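Local coordinates for protein phycocyanobilin lyase subunit beta (Nostoc sp. PCC 7120, PDB 5N3U) that associates with the CpcE subunit to form a lyase that is probably required for attaching the bilin chromophore to the phycocyanin alpha chain, the cpcA product, at residues R191-I194 against L195-S199; A183-E187 against K188-A192; N45-A48 against A49-S53. All coordinates share one frame; numbering follows the deposited sequence.

Contact 1. Residues R191-I194 against L195-S199; sequences RARI and LLAQS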
loop_
_atom_site.group_PDB
_atom_site.type_symbol
_atom_site.label_atom_id
_atom_site.label_comp_id
_atom_site.label_asym_id
_atom_site.label_seq_id
_atom_site.Cartn_x
_atom_site.Cartn_y
_atom_site.Cartn_z
ATOM N N ARG B 191 -16.808 -0.239 21.364
ATOM C CA ARG B 191 -17.882 -0.497 22.333
ATOM C C ARG B 191 -18.858 0.642 22.332
ATOM O O ARG B 191 -20.077 0.455 22.312
ATOM C CB ARG B 191 -17.307 -0.642 23.737
ATOM C CG ARG B 191 -16.577 -1.924 23.993
ATOM C CD ARG B 191 -16.546 -2.194 25.495
ATOM N NE ARG B 191 -15.180 -2.440 25.896
ATOM C CZ ARG B 191 -14.342 -1.565 26.470
ATOM N NH1 ARG B 191 -14.700 -0.336 26.820
ATOM N NH2 ARG B 191 -13.102 -1.946 26.728
ATOM N N ALA B 192 -18.345 1.850 22.331
ATOM C CA ALA B 192 -19.256 3.003 22.297
ATOM C C ALA B 192 -20.093 3.069 21.069
ATOM O O ALA B 192 -21.246 3.561 21.065
ATOM C CB ALA B 192 -18.471 4.290 22.432
ATOM N N ARG B 193 -19.506 2.682 19.954
ATOM C CA ARG B 193 -20.238 2.793 18.725
ATOM C C ARG B 193 -21.260 1.679 18.696
ATOM O O ARG B 193 -22.304 1.841 18.125
ATOM C CB ARG B 193 -19.309 2.742 17.502
ATOM C CG ARG B 193 -20.039 3.002 16.199
ATOM C CD ARG B 193 -20.594 4.408 16.186
ATOM N NE ARG B 193 -21.370 4.680 15.035
ATOM C CZ ARG B 193 -22.584 4.169 14.848
ATOM N NH1 ARG B 193 -23.115 3.305 15.701
ATOM N NH2 ARG B 193 -23.244 4.459 13.744
ATOM N N ILE B 194 -20.928 0.544 19.289
ATOM C CA ILE B 194 -21.924 -0.527 19.411
ATOM C C ILE B 194 -23.157 -0.025 20.200
ATOM O O ILE B 194 -24.294 -0.071 19.700
ATOM C CB ILE B 194 -21.311 -1.753 20.079
ATOM C CG1 ILE B 194 -20.329 -2.455 19.110
ATOM C CG2 ILE B 194 -22.389 -2.758 20.536
ATOM C CD1 ILE B 194 -19.359 -3.395 19.761
ATOM N N LEU B 195 -22.899 0.532 21.391
ATOM C CA LEU B 195 -23.951 1.192 22.197
ATOM C C LEU B 195 -24.782 2.161 21.444
ATOM O O LEU B 195 -25.968 2.119 21.562
ATOM C CB LEU B 195 -23.365 1.932 23.391
ATOM C CG LEU B 195 -22.732 0.972 24.406
ATOM C CD1 LEU B 195 -21.882 1.779 25.390
ATOM C CD2 LEU B 195 -23.781 0.094 25.101
ATOM N N LEU B 196 -24.179 3.042 20.648
ATOM C CA LEU B 196 -24.951 3.931 19.844
ATOM C C LEU B 196 -25.798 3.152 18.839
ATOM O O LEU B 196 -26.923 3.561 18.556
ATOM C CB LEU B 196 -24.087 4.913 19.049
ATOM C CG LEU B 196 -24.793 5.924 18.163
ATOM C CD1 LEU B 196 -25.767 6.766 18.990
ATOM C CD2 LEU B 196 -23.791 6.849 17.513
ATOM N N ALA B 197 -25.251 2.077 18.271
ATOM C CA ALA B 197 -26.031 1.309 17.283
ATOM C C ALA B 197 -27.209 0.616 18.011
ATOM O O ALA B 197 -28.349 0.768 17.566
ATOM C CB ALA B 197 -25.176 0.294 16.534
ATOM N N GLN B 198 -26.940 -0.097 19.123
ATOM C CA GLN B 198 -28.025 -0.729 19.921
ATOM C C GLN B 198 -29.192 0.195 20.225
ATOM O O GLN B 198 -30.332 -0.210 20.142
ATOM C CB GLN B 198 -27.506 -1.306 21.209
ATOM C CG GLN B 198 -26.946 -2.688 21.005
ATOM C CD GLN B 198 -25.874 -3.046 21.999
ATOM O OE1 GLN B 198 -25.353 -2.179 22.710
ATOM N NE2 GLN B 198 -25.533 -4.333 22.067
ATOM N N SER B 199 -28.942 1.443 20.528
ATOM C CA SER B 199 -30.020 2.413 20.440
ATOM C C SER B 199 -30.437 2.570 18.988
ATOM O O SER B 199 -30.871 3.634 18.607
ATOM C CB SER B 199 -29.545 3.719 21.021
ATOM O OG SER B 199 -28.842 3.378 22.198
#

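Contact 2. Residues A183-E187 against K188-A192; sequences ASDAE and KAVRA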
loop_
_atom_site.group_PDB
_atom_site.type_symbol
_atom_site.label_atom_id
_atom_site.label_comp_id
_atom_site.label_asym_id
_atom_site.label_seq_id
_atom_site.Cartn_x
_atom_site.Cartn_y
_atom_site.Cartn_z
ATOM N N ALA B 183 -19.238 -7.391 24.350
ATOM C CA ALA B 183 -18.545 -8.219 25.316
ATOM C C ALA B 183 -17.066 -8.291 25.031
ATOM O O ALA B 183 -16.271 -8.189 25.956
ATOM C CB ALA B 183 -19.105 -9.633 25.359
ATOM N N SER B 184 -16.659 -8.493 23.796
ATOM C CA SER B 184 -15.234 -8.857 23.597
ATOM C C SER B 184 -14.282 -7.753 23.184
ATOM O O SER B 184 -13.080 -7.973 23.130
ATOM C CB SER B 184 -15.118 -9.984 22.586
ATOM O OG SER B 184 -15.417 -9.518 21.290
ATOM N N ASP B 185 -14.779 -6.568 22.866
ATOM C CA ASP B 185 -13.922 -5.656 22.165
ATOM C C ASP B 185 -12.937 -4.942 23.116
ATOM O O ASP B 185 -13.312 -4.359 24.108
ATOM C CB ASP B 185 -14.708 -4.692 21.266
ATOM C CG ASP B 185 -13.916 -4.313 20.026
ATOM O OD1 ASP B 185 -12.949 -3.517 20.139
ATOM O OD2 ASP B 185 -14.220 -4.872 18.939
ATOM N N ALA B 186 -11.673 -5.014 22.746
ATOM C CA ALA B 186 -10.622 -4.286 23.373
ATOM C C ALA B 186 -10.854 -2.766 23.393
ATOM O O ALA B 186 -10.405 -2.129 24.337
ATOM C CB ALA B 186 -9.293 -4.619 22.655
ATOM N N GLU B 187 -11.563 -2.204 22.395
ATOM C CA GLU B 187 -11.531 -0.782 22.148
ATOM C C GLU B 187 -12.754 -0.099 22.681
ATOM O O GLU B 187 -13.863 -0.469 22.390
ATOM C CB GLU B 187 -11.353 -0.494 20.641
ATOM C CG GLU B 187 -10.015 -0.962 20.123
ATOM C CD GLU B 187 -8.883 -0.015 20.466
ATOM O OE1 GLU B 187 -9.166 1.112 20.968
ATOM O OE2 GLU B 187 -7.716 -0.377 20.199
ATOM N N LYS B 188 -12.538 0.927 23.488
ATOM C CA LYS B 188 -13.628 1.680 24.062
ATOM C C LYS B 188 -14.403 2.391 22.971
ATOM O O LYS B 188 -15.606 2.529 23.041
ATOM C CB LYS B 188 -13.064 2.728 25.009
ATOM C CG LYS B 188 -13.404 2.533 26.452
ATOM C CD LYS B 188 -13.200 3.833 27.246
ATOM C CE LYS B 188 -11.724 4.114 27.472
ATOM N NZ LYS B 188 -11.581 5.327 28.312
ATOM N N ALA B 189 -13.693 2.855 21.950
ATOM C CA ALA B 189 -14.356 3.492 20.821
ATOM C C ALA B 189 -15.364 2.616 20.102
ATOM O O ALA B 189 -16.422 3.075 19.666
ATOM C CB ALA B 189 -13.320 3.975 19.834
ATOM N N VAL B 190 -15.021 1.368 19.958
ATOM C CA VAL B 190 -15.842 0.435 19.228
ATOM C C VAL B 190 -17.066 0.031 20.086
ATOM O O VAL B 190 -18.212 -0.040 19.606
ATOM C CB VAL B 190 -14.953 -0.788 18.850
ATOM C CG1 VAL B 190 -15.763 -1.909 18.288
ATOM C CG2 VAL B 190 -13.839 -0.379 17.869
ATOM N N ARG B 191 -16.808 -0.239 21.364
ATOM C CA ARG B 191 -17.882 -0.497 22.333
ATOM C C ARG B 191 -18.858 0.642 22.332
ATOM O O ARG B 191 -20.077 0.455 22.312
ATOM C CB ARG B 191 -17.307 -0.642 23.737
ATOM C CG ARG B 191 -16.577 -1.924 23.993
ATOM C CD ARG B 191 -16.546 -2.194 25.495
ATOM N NE ARG B 191 -15.180 -2.440 25.896
ATOM C CZ ARG B 191 -14.342 -1.565 26.470
ATOM N NH1 ARG B 191 -14.700 -0.336 26.820
ATOM N NH2 ARG B 191 -13.102 -1.946 26.728
ATOM N N ALA B 192 -18.345 1.850 22.331
ATOM C CA ALA B 192 -19.256 3.003 22.297
ATOM C C ALA B 192 -20.093 3.069 21.069
ATOM O O ALA B 192 -21.246 3.561 21.065
ATOM C CB ALA B 192 -18.471 4.290 22.432
HETATM O O HOH W 1 -11.008 3.053 21.916
#

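Contact 3. Residues N45-A48 against A49-S53; sequences NPTA and AAIAS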
loop_
_atom_site.group_PDB
_atom_site.type_symbol
_atom_site.label_atom_id
_atom_site.label_comp_id
_atom_site.label_asym_id
_atom_site.label_seq_id
_atom_site.Cartn_x
_atom_site.Cartn_y
_atom_site.Cartn_z
ATOM N N ASN B 45 -5.606 15.448 -4.610
ATOM C CA ASN B 45 -6.008 16.670 -4.083
ATOM C C ASN B 45 -7.412 16.422 -3.550
ATOM O O ASN B 45 -8.351 16.346 -4.319
ATOM C CB ASN B 45 -6.039 17.737 -5.171
ATOM C CG ASN B 45 -6.261 19.092 -4.597
ATOM O OD1 ASN B 45 -7.361 19.585 -4.513
ATOM N ND2 ASN B 45 -5.195 19.671 -4.096
ATOM N N PRO B 46 -7.563 16.335 -2.222
ATOM C CA PRO B 46 -8.846 16.021 -1.674
ATOM C C PRO B 46 -9.925 16.992 -1.960
ATOM O O PRO B 46 -11.079 16.581 -2.106
ATOM C CB PRO B 46 -8.594 16.006 -0.191
ATOM C CG PRO B 46 -7.210 15.512 -0.124
ATOM C CD PRO B 46 -6.513 16.239 -1.199
ATOM N N THR B 47 -9.585 18.264 -2.015
ATOM C CA THR B 47 -10.550 19.255 -2.421
ATOM C C THR B 47 -11.120 18.994 -3.839
ATOM O O THR B 47 -12.319 18.892 -3.986
ATOM C CB THR B 47 -9.930 20.678 -2.323
ATOM O OG1 THR B 47 -9.357 20.818 -1.018
ATOM C CG2 THR B 47 -11.010 21.761 -2.486
ATOM N N ALA B 48 -10.259 18.871 -4.845
ATOM C CA ALA B 48 -10.653 18.582 -6.211
ATOM C C ALA B 48 -11.402 17.218 -6.300
ATOM O O ALA B 48 -12.423 17.090 -6.977
ATOM C CB ALA B 48 -9.434 18.522 -7.144
ATOM N N ALA B 49 -10.856 16.188 -5.683
ATOM C CA ALA B 49 -11.516 14.879 -5.706
ATOM C C ALA B 49 -12.899 14.993 -5.097
ATOM O O ALA B 49 -13.883 14.468 -5.646
ATOM C CB ALA B 49 -10.657 13.847 -4.971
ATOM N N ALA B 50 -13.023 15.668 -3.970
ATOM C CA ALA B 50 -14.345 15.758 -3.306
ATOM C C ALA B 50 -15.372 16.488 -4.177
ATOM O O ALA B 50 -16.538 16.108 -4.234
ATOM C CB ALA B 50 -14.238 16.394 -1.933
ATOM N N ILE B 51 -14.927 17.457 -4.960
ATOM C CA ILE B 51 -15.804 18.086 -5.940
ATOM C C ILE B 51 -16.198 17.134 -7.064
ATOM O O ILE B 51 -17.360 17.117 -7.520
ATOM C CB ILE B 51 -15.140 19.379 -6.525
ATOM C CG1 ILE B 51 -15.183 20.486 -5.465
ATOM C CG2 ILE B 51 -15.747 19.829 -7.855
ATOM C CD1 ILE B 51 -13.982 21.435 -5.519
ATOM N N ALA B 52 -15.242 16.374 -7.585
ATOM C CA ALA B 52 -15.571 15.437 -8.651
ATOM C C ALA B 52 -16.547 14.386 -8.155
ATOM O O ALA B 52 -17.480 13.994 -8.869
ATOM C CB ALA B 52 -14.327 14.803 -9.211
ATOM N N SER B 53 -16.352 13.939 -6.938
ATOM C CA SER B 53 -17.210 12.914 -6.356
ATOM C C SER B 53 -18.636 13.480 -6.202
ATOM O O SER B 53 -19.594 12.859 -6.652
ATOM C CB SER B 53 -16.683 12.481 -5.038
ATOM O OG SER B 53 -17.546 11.516 -4.439
#

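Contact 1. Residues R191-I194 against L195-S199
L195, L196, A197 and Q198 each give their backbone N-H to the carbonyl four residues earlier, so R191-I194 and L195-Q198 are successive turns of one alpha-helix. The straightest of these bonds runs from L195 N to R191 O at 3.0 Å with an angle of 176° at the hydrogen, and the shortest from Q198 N to I194 O at 2.7 Å. Beyond them S199 OG reaches L195 O at 3.2 Å, from the face opposite to that used by S199 N, and one carbonyl is gripped twice.

Side-chain packing rests on R193 with L196 and A197, and on I194 with Q198. R193 has CG anti to the backbone N (chi1 -174°) and bends at chi2, which carries its guanidinium forward along the helix, toward the following turn; L196 CD2 lies over one face, off-centre, 4.0 Å from R193 CZ, while R193 NH1 comes to 3.7 Å from A197 CB. I194 and Q198 run alongside, pointing the same way, with Q198 OE1 3.7 Å from I194 CG2.

Charge is settled outside the helix, where R193 NH2 forms a salt bridge with D273 of the lyase alpha subunit, CpcE, and a hydrogen bond with Q162. Helix 188-198 packs against two helices and the partner chain: R193 leans on Y155 and V159 of helix 151-163, I194 reaches M181 and L182 of helix 171-184, and L195 and L196 meet the CpcE chain.

Contact 2. Residues A183-E187 against K188-A192
D185 leaves helical geometry directly after helix 171-184, and by E187, at the N-cap position, the chain is ready to start helix 188-198; the two segments form the connection between these helices, in a chain that carries HEAT repeats. E187 O opens the new helix by accepting R191 N at 3.1 Å, with a weak bond from V190 N as well. Within the connection D185-E187 form an Asx turn, in which D185 OD1 takes E187 N at 3.0 Å on its anti lone pair.

The D185 carboxylate crosses V190 at about a right angle, D185 OD2 lying 3.4 Å from V190 CG1. E187 CB touches the other methyl, V190 CG2, at 3.7 Å. A water links E187 OE1 to A189 N. From the helix R191 bends back at chi3 (-128°), its guanidinium face over E187 O, and its NE donates to D185 O at 3.2 Å, 28° out of the guanidinium plane. An alanine at R191 would leave D185 O without this donor and is likely to let the turn move more freely.

Salt bridges tie the turn outward, D185 to R154 of helix 151-163 and E187 to K245 of the lyase alpha subunit, CpcE, while E187 also packs on W151.

Contact 3. Residues N45-A48 against A49-S53
N45 grips the start of helix 46-59 twice. Its backbone N45 O takes A49 N at 2.9 Å in a nearly linear bond, and its side chain caps the first turn: N45 OD1 accepts A48 N at 3.0 Å, in the carbonyl plane and on a lone pair, with 167° at the hydrogen. This is a helix N-cap, and it shows how a single amide can satisfy an N-H that has no preceding helical carbonyl to meet. With CG anti to the backbone N (chi1 -171°), the amide is carried forward beside the start of the helix.

From there the regular alpha-helical pattern takes over. A50 N binds P46 O at 2.8 Å, I51 N binds T47 O and A52 N binds A48 O, each joining residues four apart. P46 sits in the first turn, where its missing N-H breaks no i to i-4 bond.

Outward from this polar frame the side chains are small. A49 and A52 are buried: A49, together with P46, lies against Y81 of helix 76-89, and A52 meets L37 and V40 of helix 34-40. S53 OG bonds to T85 OG1, a further tie to helix 76-89. A50 lies on an exposed side, its CB 3.2 Å from P46 O. I51, also exposed, sets CG1 beside its own backbone N (chi1 -74°) and so turns back along the helix, where I51 CD1 lies 3.4 Å from T47 O and 4.3 Å from T47 CG2.

In the fold
Contacts 1 and 2 are consecutive parts of one unit: they share R191 and A192, their centres lie 9 Å apart, and both use helix 188-198. Contact 2 starts that helix, and contact 1 carries it to its end, next to the last modelled residue, S199. Both border CpcE, the lyase alpha subunit, consistent with the C-terminal helix forming part of the CpcE-CpcF interface. Contact 3 starts a helix near the other end of the chain, its centre about 31 Å from that of contact 1 and 33 Å from that of contact 2. Contacts 2 and 3 show two local solutions at helix starts, an Asx turn before one and a side-chain cap on the other.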